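Local structure of putative methyltransferase protein (Bacteroides fragilis, 5BP9) at residues R67-Q72 against D228-Y233; D194-M199 against L274-V279. The protein probably transfers methyl groups from S-adenosylmethionine and binds the spent cofactor S-adenosyl-L-homocysteine. All coordinates share one frame; numbering follows the deposited sequence. Where two conformers were deposited one is given.

How the interactions relate
Interaction 1 (67-72 with 228-233) pairs two strands of the small antiparallel sheet, while interaction 2 (194-199 with 274-279) pairs two strands of the seven-stranded sheet that carries the cofactor site. The centre of the molecule lies between them, their own centres being 29 Å apart and their nearest atoms about 15 Å apart, without touching. Strand 226-233 is the next strand in the chain after 195-202, and the segments of the two contacts alternate along it. S-adenosyl-L-homocysteine lies nearer to interaction 1, about 6 Å from the side chain of Met231, against about 11 Å from that of Met199 in interaction 2. Met231 and Phe229 also line the pocket of the bound polyether ETE.

Interaction 1 of 2, residues R67-Q72 against D228-Y233; sequences RVFSSQ and DFRMQY. With ETE (2-{2-[2-2-(methoxy-ethoxy)-ethoxy]-ethoxy}-ethanol), chain B.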
loop_
_atom_site.group_PDB
_atom_site.type_symbol
_atom_site.label_atom_id
_atom_site.label_comp_id
_atom_site.label_asym_id
_atom_site.label_seq_id
_atom_site.Cartn_x
_atom_site.Cartn_y
_atom_site.Cartn_z
ATOM N N ARG A 67 -16.574 0.129 -6.447
ATOM C CA ARG A 67 -17.042 1.464 -6.080
ATOM C C ARG A 67 -16.350 1.898 -4.787
ATOM O O ARG A 67 -16.190 1.071 -3.871
ATOM C CB ARG A 67 -18.554 1.462 -5.902
ATOM C CG ARG A 67 -19.297 1.047 -7.178
ATOM C CD ARG A 67 -20.749 0.681 -6.953
ATOM N NE ARG A 67 -21.543 1.838 -6.556
ATOM C CZ ARG A 67 -22.822 1.773 -6.180
ATOM N NH1 ARG A 67 -23.452 0.597 -6.124
ATOM N NH2 ARG A 67 -23.457 2.886 -5.824
ATOM N N VAL A 68 -15.998 3.193 -4.716
ATOM C CA VAL A 68 -15.287 3.763 -3.562
ATOM C C VAL A 68 -16.026 4.987 -3.063
ATOM O O VAL A 68 -16.276 5.920 -3.835
ATOM C CB VAL A 68 -13.855 4.216 -3.912
ATOM C CG1 VAL A 68 -13.077 4.590 -2.658
ATOM C CG2 VAL A 68 -13.101 3.131 -4.641
ATOM N N PHE A 69 -16.355 4.965 -1.778
ATOM C CA PHE A 69 -17.042 6.052 -1.086
ATOM C C PHE A 69 -16.092 6.665 -0.059
ATOM O O PHE A 69 -15.145 6.028 0.371
ATOM C CB PHE A 69 -18.306 5.556 -0.384
ATOM C CG PHE A 69 -19.315 4.894 -1.282
ATOM C CD1 PHE A 69 -19.216 3.546 -1.582
ATOM C CD2 PHE A 69 -20.423 5.596 -1.732
ATOM C CE1 PHE A 69 -20.152 2.917 -2.385
ATOM C CE2 PHE A 69 -21.373 4.965 -2.511
ATOM C CZ PHE A 69 -21.216 3.632 -2.856
ATOM N N SER A 70 -16.379 7.898 0.359
ATOM C CA SER A 70 -15.545 8.600 1.320
ATOM C C SER A 70 -16.344 9.674 2.018
ATOM O O SER A 70 -17.274 10.224 1.431
ATOM C CB SER A 70 -14.399 9.253 0.559
ATOM O OG SER A 70 -13.622 10.112 1.351
ATOM N N SER A 71 -15.959 10.002 3.251
ATOM C CA SER A 71 -16.591 11.152 3.913
ATOM C C SER A 71 -16.128 12.494 3.314
ATOM O O SER A 71 -16.819 13.496 3.484
ATOM C CB SER A 71 -16.358 11.134 5.423
ATOM O OG SER A 71 -15.048 11.531 5.737
ATOM N N GLN A 72 -14.988 12.502 2.603
ATOM C CA GLN A 72 -14.355 13.723 2.060
ATOM C C GLN A 72 -14.575 13.933 0.552
ATOM O O GLN A 72 -14.505 15.054 0.065
ATOM C CB GLN A 72 -12.841 13.699 2.309
ATOM C CG GLN A 72 -12.410 13.716 3.778
ATOM C CD GLN A 72 -12.246 12.321 4.415
ATOM O OE1 GLN A 72 -12.173 11.285 3.735
ATOM N NE2 GLN A 72 -12.181 12.302 5.729
ATOM N N ASP A 228 -10.733 8.922 4.763
ATOM C CA ASP A 228 -11.377 7.636 4.930
ATOM C C ASP A 228 -12.091 7.222 3.671
ATOM O O ASP A 228 -12.573 8.053 2.889
ATOM C CB ASP A 228 -12.336 7.632 6.099
ATOM C CG ASP A 228 -13.443 8.631 5.936
ATOM O OD1 ASP A 228 -14.459 8.336 5.257
ATOM O OD2 ASP A 228 -13.259 9.740 6.460
ATOM N N PHE A 229 -12.131 5.918 3.491
ATOM C CA PHE A 229 -12.778 5.292 2.350
ATOM C C PHE A 229 -13.613 4.088 2.795
ATOM O O PHE A 229 -13.448 3.565 3.877
ATOM C CB PHE A 229 -11.734 4.817 1.342
ATOM C CG PHE A 229 -11.011 5.917 0.619
ATOM C CD1 PHE A 229 -11.685 6.729 -0.282
ATOM C CD2 PHE A 229 -9.654 6.076 0.750
ATOM C CE1 PHE A 229 -11.034 7.692 -1.005
ATOM C CE2 PHE A 229 -8.992 7.047 0.032
ATOM C CZ PHE A 229 -9.676 7.860 -0.840
ATOM N N ARG A 230 -14.479 3.631 1.892
ATOM C CA ARG A 230 -15.196 2.374 2.040
ATOM C C ARG A 230 -15.525 1.909 0.630
ATOM O O ARG A 230 -15.831 2.720 -0.222
ATOM C CB ARG A 230 -16.459 2.506 2.926
ATOM C CG ARG A 230 -17.509 3.419 2.399
ATOM C CD ARG A 230 -18.615 3.634 3.417
ATOM N NE ARG A 230 -19.626 4.563 2.913
ATOM C CZ ARG A 230 -19.542 5.900 2.930
ATOM N NH1 ARG A 230 -18.458 6.546 3.417
ATOM N NH2 ARG A 230 -20.565 6.611 2.444
HETATM N N MSE A 231 -15.448 0.609 0.398
HETATM C CA MSE A 231 -15.628 0.056 -0.954
HETATM C C MSE A 231 -16.794 -0.878 -1.006
HETATM O O MSE A 231 -17.210 -1.483 0.012
HETATM C CB MSE A 231 -14.347 -0.646 -1.399
HETATM C CG MSE A 231 -13.225 0.374 -1.599
HETATM SE SE MSE A 231 -11.579 -0.529 -2.209
HETATM C CE MSE A 231 -11.171 -1.590 -0.607
ATOM N N GLN A 232 -17.383 -0.944 -2.199
ATOM C CA GLN A 232 -18.498 -1.847 -2.481
ATOM C C GLN A 232 -18.258 -2.523 -3.832
ATOM O O GLN A 232 -17.852 -1.866 -4.766
ATOM C CB GLN A 232 -19.830 -1.092 -2.494
ATOM C CG GLN A 232 -21.014 -1.969 -2.901
ATOM C CD GLN A 232 -22.288 -1.207 -3.092
ATOM O OE1 GLN A 232 -22.355 -0.007 -2.877
ATOM N NE2 GLN A 232 -23.316 -1.911 -3.531
ATOM N N TYR A 233 -18.524 -3.826 -3.906
ATOM C CA TYR A 233 -18.446 -4.578 -5.165
ATOM C C TYR A 233 -19.657 -5.474 -5.224
ATOM O O TYR A 233 -19.819 -6.330 -4.360
ATOM C CB TYR A 233 -17.165 -5.422 -5.247
ATOM C CG TYR A 233 -17.072 -6.171 -6.560
ATOM C CD1 TYR A 233 -16.844 -5.486 -7.745
ATOM C CD2 TYR A 233 -17.295 -7.545 -6.623
ATOM C CE1 TYR A 233 -16.809 -6.166 -8.973
ATOM C CE2 TYR A 233 -17.278 -8.226 -7.845
ATOM C CZ TYR A 233 -17.013 -7.528 -9.015
ATOM O OH TYR A 233 -16.998 -8.129 -10.257
HETATM O OH2 ETE B . -8.691 -2.170 5.177
HETATM C C12 ETE B . -9.017 -2.277 3.795
HETATM C C22 ETE B . -8.049 -1.364 3.071
HETATM O OH3 ETE B . -8.205 -1.474 1.662
HETATM C C13 ETE B . -7.847 -0.321 -0.425
HETATM C C23 ETE B . -7.330 -0.574 0.983
HETATM O OH4 ETE B . -6.993 0.599 -1.106
HETATM C C14 ETE B . -7.982 2.769 -1.364
HETATM C C24 ETE B . -7.654 1.449 -2.048
HETATM O OH5 ETE B . -8.900 3.519 -2.157
HETATM C C15 ETE B . -8.973 5.471 -3.598
HETATM C C25 ETE B . -8.299 4.136 -3.304
HETATM O OH6 ETE B . -9.024 5.681 -5.013
HETATM C C26 ETE B . -10.113 6.500 -5.438
HETATM O O HOH W 1 -26.147 -0.892 -4.623
HETATM O O HOH W 2 -19.962 9.217 1.943
#
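Phe69 and Arg230, like Arg67 and Gln232, exchange two backbone hydrogen bonds, the straightest from Phe69 N to Arg230 O (2.8 Å, 175°). Strands 67-69 and 228-233 thus run antiparallel, with Val68 and Met231 as the non-hydrogen-bonded pair between.

Past Phe69 the pairing passes to side chains gathered on Asp228. Ser70 OG donates to Asp228 O at 2.8 Å and accepts from Gln72 N, making an ST turn. The Asp228 carboxylate takes Ser71 N on OD1; in the conformers given, OD2 receives Ser71 OG at 2.6 Å through the syn lone pair and Gln72 NE2 at 2.9 Å from above the carboxylate plane, while Gln72 OE1 accepts Asp228 N.

On the face carrying Phe69, Arg230 and Gln232, Arg230 CG lies between the backbone N and the carbonyl carbon (chi1 63°), the chain runs extended to NE, and a quarter turn at chi4 (-82°) lays the guanidinium over Phe69 CB, 3.6 Å from CZ. A water joins Arg230 NH2 to Ser70 O. Arg67 and Gln232 pack without bonding, Gln232 OE1 over the guanidinium face; Arg67 NE forms a salt bridge with Glu75, and Gln232 NE2 a hydrogen bond to Lys234 O.

On the other face Val68, Phe229 and Met231, a selenomethionine, make apolar contacts. In the conformer given, Val68 CG1 meets Phe229 CD1 at 3.5 Å, and CG2 packs on Met231 CG. Beyond them lies the polyether ETE: its C15 stands over one face of the Phe229 ring, 3.7 Å from CZ, and its C13 approaches Met231 CE at 3.6 Å. With Ile78 and Phe241 from the flanking strands, this four-stranded antiparallel sheet forms a wall of the ETE pocket beside the cofactor site, an addition to the Rossmann-like methyltransferase core.

Interaction 2 of 2, residues D194-M199 against L274-V279; sequences DGCILM and LARLTV
Ile197 and Leu277 meet as a hydrogen-bonded antiparallel pair, Ile197 N reaching Leu277 O at 2.9 Å and Leu277 N returning to Ile197 O at 2.8 Å. Met199 and Ala275 repeat the exchange two residues along. On this face Ile197 CD1 rests on Leu277 CB at 3.9 Å, and SE of Met199, a selenomethionine, lies 4.3 Å from Leu277 CD1.

Leu198 and Arg276 occupy the opposite face and run alongside each other in the same direction, with Leu198 CD2 against Arg276 CB at 3.9 Å. The aliphatic part of Arg276, its CG anti to the backbone N (chi1 -179°), extends past Cys196, whose SG lies 3.9 Å from Arg276 CD. Thr278 CG2 touches Cys196 CB, and a water bridges Gly195 O and Val279 N where direct pairing has ended.

Here the parallel strands of the class I methyltransferase (Rossmann-like) sheet meet the antiparallel strand 272-279. Strand 161-166 holds the far edge of 195-202 through backbone bonds to Cys196 and Leu198. Helix 92-100 covers Leu198 and Leu274; helix 248-257 covers Met199, Ala275 and Leu277 through Leu251. Glu263 on strand 260-267 anchors the Arg276 guanidinium by a salt bridge.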
loop_
_atom_site.group_PDB
_atom_site.type_symbol
_atom_site.label_atom_id
_atom_site.label_comp_id
_atom_site.label_asym_id
_atom_site.label_seq_id
_atom_site.Cartn_x
_atom_site.Cartn_y
_atom_site.Cartn_z
ATOM N N ASP A 194 21.156 -2.296 6.855
ATOM C CA ASP A 194 21.218 -1.591 5.561
ATOM C C ASP A 194 19.997 -1.780 4.662
ATOM O O ASP A 194 20.046 -1.434 3.474
ATOM C CB ASP A 194 22.494 -1.935 4.797
ATOM C CG ASP A 194 23.741 -1.665 5.610
ATOM O OD1 ASP A 194 23.809 -0.637 6.336
ATOM O OD2 ASP A 194 24.645 -2.505 5.524
ATOM N N GLY A 195 18.904 -2.295 5.236
ATOM C CA GLY A 195 17.651 -2.433 4.508
ATOM C C GLY A 195 16.985 -1.098 4.268
ATOM O O GLY A 195 17.359 -0.091 4.870
ATOM N N CYS A 196 15.985 -1.085 3.397
ATOM C CA CYS A 196 15.230 0.143 3.168
ATOM C C CYS A 196 13.768 -0.133 2.883
ATOM O O CYS A 196 13.382 -1.255 2.530
ATOM C CB CYS A 196 15.865 0.984 2.064
ATOM S SG CYS A 196 15.514 0.441 0.396
ATOM N N ILE A 197 12.974 0.912 3.074
ATOM C CA ILE A 197 11.560 0.922 2.708
ATOM C C ILE A 197 11.450 1.874 1.522
ATOM O O ILE A 197 11.973 2.997 1.583
ATOM C CB ILE A 197 10.705 1.489 3.840
ATOM C CG1 ILE A 197 10.913 0.707 5.136
ATOM C CG2 ILE A 197 9.234 1.492 3.460
ATOM C CD1 ILE A 197 10.759 1.565 6.370
ATOM N N LEU A 198 10.752 1.433 0.483
ATOM C CA LEU A 198 10.420 2.277 -0.671
ATOM C C LEU A 198 8.914 2.502 -0.636
ATOM O O LEU A 198 8.129 1.549 -0.700
ATOM C CB LEU A 198 10.866 1.604 -1.970
ATOM C CG LEU A 198 12.368 1.342 -2.058
ATOM C CD1 LEU A 198 12.676 0.519 -3.312
ATOM C CD2 LEU A 198 13.169 2.630 -2.048
HETATM N N MSE A 199 8.522 3.761 -0.511
HETATM C CA MSE A 199 7.111 4.145 -0.295
HETATM C C MSE A 199 6.755 5.303 -1.169
HETATM O O MSE A 199 7.474 6.290 -1.195
HETATM C CB MSE A 199 6.928 4.571 1.178
HETATM C CG MSE A 199 5.497 5.054 1.522
HETATM SE SE MSE A 199 5.422 5.858 3.324
HETATM C CE MSE A 199 5.235 4.064 4.005
ATOM N N LEU A 274 8.150 9.262 -4.677
ATOM C CA LEU A 274 8.710 8.029 -4.132
ATOM C C LEU A 274 9.782 8.417 -3.155
ATOM O O LEU A 274 10.675 9.210 -3.502
ATOM C CB LEU A 274 9.269 7.140 -5.229
ATOM C CG LEU A 274 9.931 5.817 -4.784
ATOM C CD1 LEU A 274 8.910 4.826 -4.236
ATOM C CD2 LEU A 274 10.752 5.215 -5.908
ATOM N N ALA A 275 9.684 7.874 -1.930
ATOM C CA ALA A 275 10.673 8.100 -0.893
ATOM C C ALA A 275 11.326 6.797 -0.458
ATOM O O ALA A 275 10.749 5.711 -0.595
ATOM C CB ALA A 275 10.039 8.765 0.321
ATOM N N ARG A 276 12.537 6.934 0.071
ATOM C CA ARG A 276 13.287 5.826 0.683
ATOM C C ARG A 276 13.481 6.140 2.149
ATOM O O ARG A 276 13.969 7.222 2.495
ATOM C CB ARG A 276 14.663 5.652 0.006
ATOM C CG ARG A 276 15.480 4.507 0.592
ATOM C CD ARG A 276 16.617 4.081 -0.330
ATOM N NE ARG A 276 17.533 5.184 -0.598
ATOM C CZ ARG A 276 18.375 5.247 -1.629
ATOM N NH1 ARG A 276 19.174 6.316 -1.771
ATOM N NH2 ARG A 276 18.423 4.260 -2.517
ATOM N N LEU A 277 13.082 5.203 3.003
ATOM C CA LEU A 277 13.216 5.326 4.447
ATOM C C LEU A 277 14.234 4.273 4.929
ATOM O O LEU A 277 14.179 3.111 4.545
ATOM C CB LEU A 277 11.862 5.119 5.152
ATOM C CG LEU A 277 10.688 5.970 4.626
ATOM C CD1 LEU A 277 9.332 5.469 5.138
ATOM C CD2 LEU A 277 10.853 7.426 4.987
ATOM N N THR A 278 15.127 4.704 5.793
ATOM C CA THR A 278 16.160 3.839 6.373
ATOM C C THR A 278 16.309 4.152 7.846
ATOM O O THR A 278 15.995 5.277 8.285
ATOM C CB THR A 278 17.530 4.088 5.686
ATOM O OG1 THR A 278 17.824 5.491 5.724
ATOM C CG2 THR A 278 17.544 3.617 4.270
ATOM N N VAL A 279 16.821 3.178 8.603
ATOM C CA VAL A 279 17.099 3.380 10.023
ATOM C C VAL A 279 18.238 4.389 10.113
ATOM O O VAL A 279 19.215 4.267 9.392
ATOM C CB VAL A 279 17.468 2.052 10.717
ATOM C CG1 VAL A 279 17.961 2.283 12.138
ATOM C CG2 VAL A 279 16.246 1.122 10.736
HETATM O O HOH W 3 17.740 0.713 7.455
#